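PDB 4MMG: mRNA interferase toxin YafQ from Escherichia coli, which acts as the toxin of a type II toxin-antitoxin pair, a RelE-family endoribonuclease that cleaves ribosome-bound mRNA within lysine codons and so inhibits translation elongation. Local coordinates for residues D18-L21 and A22-R25; N30-K33 and Y34-L38. The protein carries 1 engineered substitution. One frame throughout, in Å; residues are numbered along the deposited sequence.

Contact 1 (D18-L21 and A22-R25); sequences DVKL and AQKR. With SO4 (sulfate ion), chain D.
Leu21 and Arg25, four residues apart along the chain, are brought together by their torsions: CG of Leu21 stands anti to its own backbone N (chi1 -174°), whereas Arg25 sets CG beside its backbone N (chi1 -66°) and then runs extended to NE. The arginine chain thereby runs back across the leucine at a slant. CD2 of Leu21 lies over the centre of the guanidinium, 3.6 Å above its plane, and CD1 rests 3.5 Å from Arg25 NE, an aliphatic cover for one face of the cation. The edge that carries NH1 and NH2 faces a sulfate, probably from the crystallisation liquor, whose sulfur lies in the guanidinium plane. Arg25 NH1 donates to O1 of the sulfate and NH2 to O3, each at 2.9 Å; this two-pronged grip fixes the rotation of the group.

Behind the side chains, the amides of Ala22, Gln23 and Lys24 bond regularly to the carbonyls of Asp18, Val19 and Lys20. Arg25 N still reaches Leu21 O at 2.9 Å, but with the N-H bent to 143°, as Arg25 is the first residue to leave helical geometry after helix 13-24. Gln23 folds its CG over Val19 O, 3.3 Å away, and its OE1 approaches Val19 CG1 at 4.0 Å.

Asp18 turns to the sheet, where its carboxylate forms a salt bridge with Arg86 and accepts from the backbone N of Thr87, tying the helix to strand 81-88, while Val19, Ala22 and Gln23 pack on Met29 at the start of helix 29-40.

Contact 2 (N30-K33 and Y34-L38); sequences NKLK and YLMTL
Leu32 and Met36, one turn apart on helix 29-40, lie at a slant to each other, the leucine branch point set against the thioether. Leu32 CG is 3.9 Å from Met36 SD, and the methyl CD1 approaches Met36 CG at 4.1 Å. With chi1 at -66°, Met36 leads its chain back over the preceding turn, its CG 3.2 Å from Leu32 O, before a bend at the last torsion turns the methyl aside; Leu32 (chi1 175°) sends its branch forward on the side of its own carbonyl. The same carbonyl accepts the amide of Met36 in a nearly straight bond, 170° at the hydrogen.

Together with Leu35, these residues form the inward side of an amphipathic helix, the second of two that lie next to each other in the chain of this RelE-family toxin. Leu32 and Met36 both touch Tyr15 of helix 13-24. Leu32 also reaches Trp71 and Leu35 reaches Leu73, so that the helix packs on strand 71-77 of the sheet.

Elsewhere on the helix, Thr37 turns its hydroxyl back to the preceding turn. OG1 sits beside its own backbone N and donates to Lys33 O at 3.0 Å, from above the carbonyl plane, while Thr37 N binds that oxygen at 2.9 Å from the opposite face. Two bonds thus grip one carbonyl oxygen and fix the rotation of the threonine. Tyr34 directs its ring away from the preceding turn toward Tyr50, although its CB remains 3.5 Å from Asn30 O. The backbone bond from Leu35 N to Lys31 O is weak, at 3.4 Å.

Contacts 1 and 2 occupy two successive helices, 13-24 and 29-40, and their centres are 15 Å apart. They touch directly through packing of Val19 CG2 on Leu32 CD2, 4.2 Å apart, so each contact contributes a branched side chain to the junction between the helices. The side chain of Arg25 in contact 1, bound to the sulfate, is about 12 Å from that of Gln90, an engineered residue at the position inferred to act as the proton donor. Contact 2 lies away from that site, and its centre is closer to the centre of the chain, about 9 Å against 14 Å for contact 1.

Contact 1 (D18-L21 and A22-R25)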
loop_
_atom_site.group_PDB
_atom_site.type_symbol
_atom_site.label_atom_id
_atom_site.label_comp_id
_atom_site.label_asym_id
_atom_site.label_seq_id
_atom_site.Cartn_x
_atom_site.Cartn_y
_atom_site.Cartn_z
ATOM N N ASP A 18 0.188 -3.394 10.800
ATOM C CA ASP A 18 0.779 -2.133 10.352
ATOM C C ASP A 18 -0.202 -0.963 10.465
ATOM O O ASP A 18 0.176 0.142 10.864
ATOM C CB ASP A 18 1.250 -2.254 8.898
ATOM C CG ASP A 18 2.479 -3.133 8.738
ATOM O OD1 ASP A 18 3.104 -3.528 9.749
ATOM O OD2 ASP A 18 2.833 -3.420 7.574
ATOM N N VAL A 19 -1.456 -1.202 10.106
ATOM C CA VAL A 19 -2.471 -0.163 10.173
ATOM C C VAL A 19 -2.716 0.255 11.623
ATOM O O VAL A 19 -2.809 1.451 11.924
ATOM C CB VAL A 19 -3.782 -0.601 9.483
ATOM C CG1 VAL A 19 -4.925 0.348 9.832
ATOM C CG2 VAL A 19 -3.585 -0.678 7.978
ATOM N N LYS A 20 -2.791 -0.721 12.527
ATOM C CA LYS A 20 -2.956 -0.403 13.944
ATOM C C LYS A 20 -1.792 0.429 14.479
ATOM O O LYS A 20 -1.999 1.367 15.252
ATOM C CB LYS A 20 -3.135 -1.675 14.774
ATOM C CG LYS A 20 -4.472 -2.359 14.545
ATOM C CD LYS A 20 -4.640 -3.557 15.464
ATOM C CE LYS A 20 -5.777 -4.452 14.998
ATOM N NZ LYS A 20 -5.542 -5.873 15.390
ATOM N N LEU A 21 -0.577 0.106 14.053
ATOM C CA LEU A 21 0.602 0.840 14.509
ATOM C C LEU A 21 0.590 2.280 13.985
ATOM O O LEU A 21 0.917 3.217 14.716
ATOM C CB LEU A 21 1.876 0.116 14.074
ATOM C CG LEU A 21 3.191 0.691 14.588
ATOM C CD1 LEU A 21 3.229 0.654 16.108
ATOM C CD2 LEU A 21 4.374 -0.068 14.000
ATOM N N ALA A 22 0.201 2.461 12.725
ATOM C CA ALA A 22 0.084 3.803 12.147
ATOM C C ALA A 22 -0.918 4.634 12.939
ATOM O O ALA A 22 -0.691 5.819 13.215
ATOM C CB ALA A 22 -0.321 3.718 10.680
ATOM N N GLN A 23 -2.032 4.011 13.305
ATOM C CA GLN A 23 -3.032 4.695 14.119
ATOM C C GLN A 23 -2.446 5.132 15.454
ATOM O O GLN A 23 -2.622 6.279 15.873
ATOM C CB GLN A 23 -4.234 3.784 14.357
ATOM C CG GLN A 23 -5.088 3.578 13.127
ATOM C CD GLN A 23 -6.265 2.654 13.386
ATOM O OE1 GLN A 23 -6.102 1.437 13.498
ATOM N NE2 GLN A 23 -7.457 3.231 13.487
ATOM N N LYS A 24 -1.751 4.205 16.113
ATOM C CA LYS A 24 -1.121 4.449 17.406
ATOM C C LYS A 24 -0.104 5.582 17.329
ATOM O O LYS A 24 0.038 6.369 18.273
ATOM C CB LYS A 24 -0.446 3.165 17.894
ATOM C CG LYS A 24 0.140 3.256 19.296
ATOM C CD LYS A 24 0.865 1.978 19.664
ATOM C CE LYS A 24 1.331 2.007 21.108
ATOM N NZ LYS A 24 2.282 0.899 21.388
ATOM N N ARG A 25 0.602 5.671 16.206
ATOM C CA ARG A 25 1.639 6.688 16.041
ATOM C C ARG A 25 1.112 8.009 15.483
ATOM O O ARG A 25 1.895 8.895 15.144
ATOM C CB ARG A 25 2.787 6.138 15.189
ATOM C CG ARG A 25 3.523 5.009 15.877
ATOM C CD ARG A 25 4.700 4.468 15.082
ATOM N NE ARG A 25 5.392 3.416 15.831
ATOM C CZ ARG A 25 6.360 2.654 15.334
ATOM N NH1 ARG A 25 6.765 2.829 14.084
ATOM N NH2 ARG A 25 6.925 1.722 16.092
HETATM S S SO4 D . 9.102 0.063 13.304
HETATM O O1 SO4 D . 8.606 1.232 12.551
HETATM O O2 SO4 D . 10.457 -0.250 12.866
HETATM O O3 SO4 D . 9.126 0.396 14.726
HETATM O O4 SO4 D . 8.248 -1.100 13.086
#

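Contact 2 (N30-K33 and Y34-L38)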
loop_
_atom_site.group_PDB
_atom_site.type_symbol
_atom_site.label_atom_id
_atom_site.label_comp_id
_atom_site.label_asym_id
_atom_site.label_seq_id
_atom_site.Cartn_x
_atom_site.Cartn_y
_atom_site.Cartn_z
ATOM N N ASN A 30 -6.751 9.095 7.141
ATOM C CA ASN A 30 -7.515 9.456 5.957
ATOM C C ASN A 30 -6.669 9.449 4.681
ATOM O O ASN A 30 -7.176 9.123 3.610
ATOM C CB ASN A 30 -8.218 10.808 6.135
ATOM C CG ASN A 30 -9.457 10.713 7.012
ATOM O OD1 ASN A 30 -10.007 9.635 7.217
ATOM N ND2 ASN A 30 -9.906 11.854 7.525
ATOM N N LYS A 31 -5.381 9.767 4.790
ATOM C CA LYS A 31 -4.517 9.759 3.609
ATOM C C LYS A 31 -4.314 8.342 3.081
ATOM O O LYS A 31 -4.307 8.104 1.873
ATOM C CB LYS A 31 -3.165 10.406 3.916
ATOM C CG LYS A 31 -3.234 11.894 4.236
ATOM C CD LYS A 31 -1.827 12.473 4.309
ATOM C CE LYS A 31 -1.836 13.975 4.520
ATOM N NZ LYS A 31 -0.453 14.528 4.407
ATOM N N LEU A 32 -4.156 7.388 3.991
ATOM C CA LEU A 32 -3.989 6.004 3.578
ATOM C C LEU A 32 -5.303 5.468 3.017
ATOM O O LEU A 32 -5.320 4.768 2.000
ATOM C CB LEU A 32 -3.529 5.148 4.757
ATOM C CG LEU A 32 -3.442 3.648 4.476
ATOM C CD1 LEU A 32 -2.397 3.368 3.412
ATOM C CD2 LEU A 32 -3.158 2.872 5.752
ATOM N N LYS A 33 -6.407 5.807 3.678
ATOM C CA LYS A 33 -7.722 5.363 3.224
ATOM C C LYS A 33 -8.027 5.866 1.809
ATOM O O LYS A 33 -8.567 5.117 0.990
ATOM C CB LYS A 33 -8.807 5.799 4.211
ATOM C CG LYS A 33 -8.717 5.055 5.548
ATOM C CD LYS A 33 -9.654 5.636 6.593
ATOM C CE LYS A 33 -9.466 4.917 7.920
ATOM N NZ LYS A 33 -10.299 5.489 9.011
ATOM N N TYR A 34 -7.654 7.108 1.512
ATOM C CA TYR A 34 -7.940 7.661 0.191
ATOM C C TYR A 34 -7.206 6.880 -0.897
ATOM O O TYR A 34 -7.785 6.520 -1.925
ATOM C CB TYR A 34 -7.606 9.152 0.133
ATOM C CG TYR A 34 -8.139 9.815 -1.112
ATOM C CD1 TYR A 34 -9.485 10.126 -1.217
ATOM C CD2 TYR A 34 -7.307 10.103 -2.189
ATOM C CE1 TYR A 34 -9.996 10.722 -2.354
ATOM C CE2 TYR A 34 -7.809 10.704 -3.339
ATOM C CZ TYR A 34 -9.159 11.008 -3.408
ATOM O OH TYR A 34 -9.700 11.599 -4.529
ATOM N N LEU A 35 -5.934 6.596 -0.647
ATOM C CA LEU A 35 -5.130 5.810 -1.569
ATOM C C LEU A 35 -5.700 4.407 -1.744
ATOM O O LEU A 35 -5.831 3.912 -2.868
ATOM C CB LEU A 35 -3.692 5.740 -1.066
ATOM C CG LEU A 35 -2.751 4.787 -1.793
ATOM C CD1 LEU A 35 -2.667 5.102 -3.274
ATOM C CD2 LEU A 35 -1.375 4.894 -1.152
ATOM N N MET A 36 -6.029 3.760 -0.628
ATOM C CA MET A 36 -6.623 2.430 -0.693
ATOM C C MET A 36 -7.910 2.418 -1.511
ATOM O O MET A 36 -8.145 1.489 -2.284
ATOM C CB MET A 36 -6.894 1.885 0.707
ATOM C CG MET A 36 -5.642 1.619 1.525
ATOM S SD MET A 36 -6.053 1.073 3.200
ATOM C CE MET A 36 -6.756 -0.510 2.866
ATOM N N THR A 37 -8.731 3.448 -1.349
ATOM C CA THR A 37 -9.994 3.521 -2.083
ATOM C C THR A 37 -9.764 3.638 -3.595
ATOM O O THR A 37 -10.475 3.014 -4.392
ATOM C CB THR A 37 -10.889 4.637 -1.542
ATOM O OG1 THR A 37 -11.197 4.364 -0.166
ATOM C CG2 THR A 37 -12.175 4.728 -2.339
ATOM N N LEU A 38 -8.761 4.412 -4.000
ATOM C CA LEU A 38 -8.442 4.513 -5.424
ATOM C C LEU A 38 -8.074 3.150 -6.000
ATOM O O LEU A 38 -8.539 2.770 -7.071
ATOM C CB LEU A 38 -7.301 5.508 -5.648
ATOM C CG LEU A 38 -7.608 6.976 -5.330
ATOM C CD1 LEU A 38 -6.352 7.818 -5.539
ATOM C CD2 LEU A 38 -8.763 7.515 -6.178
#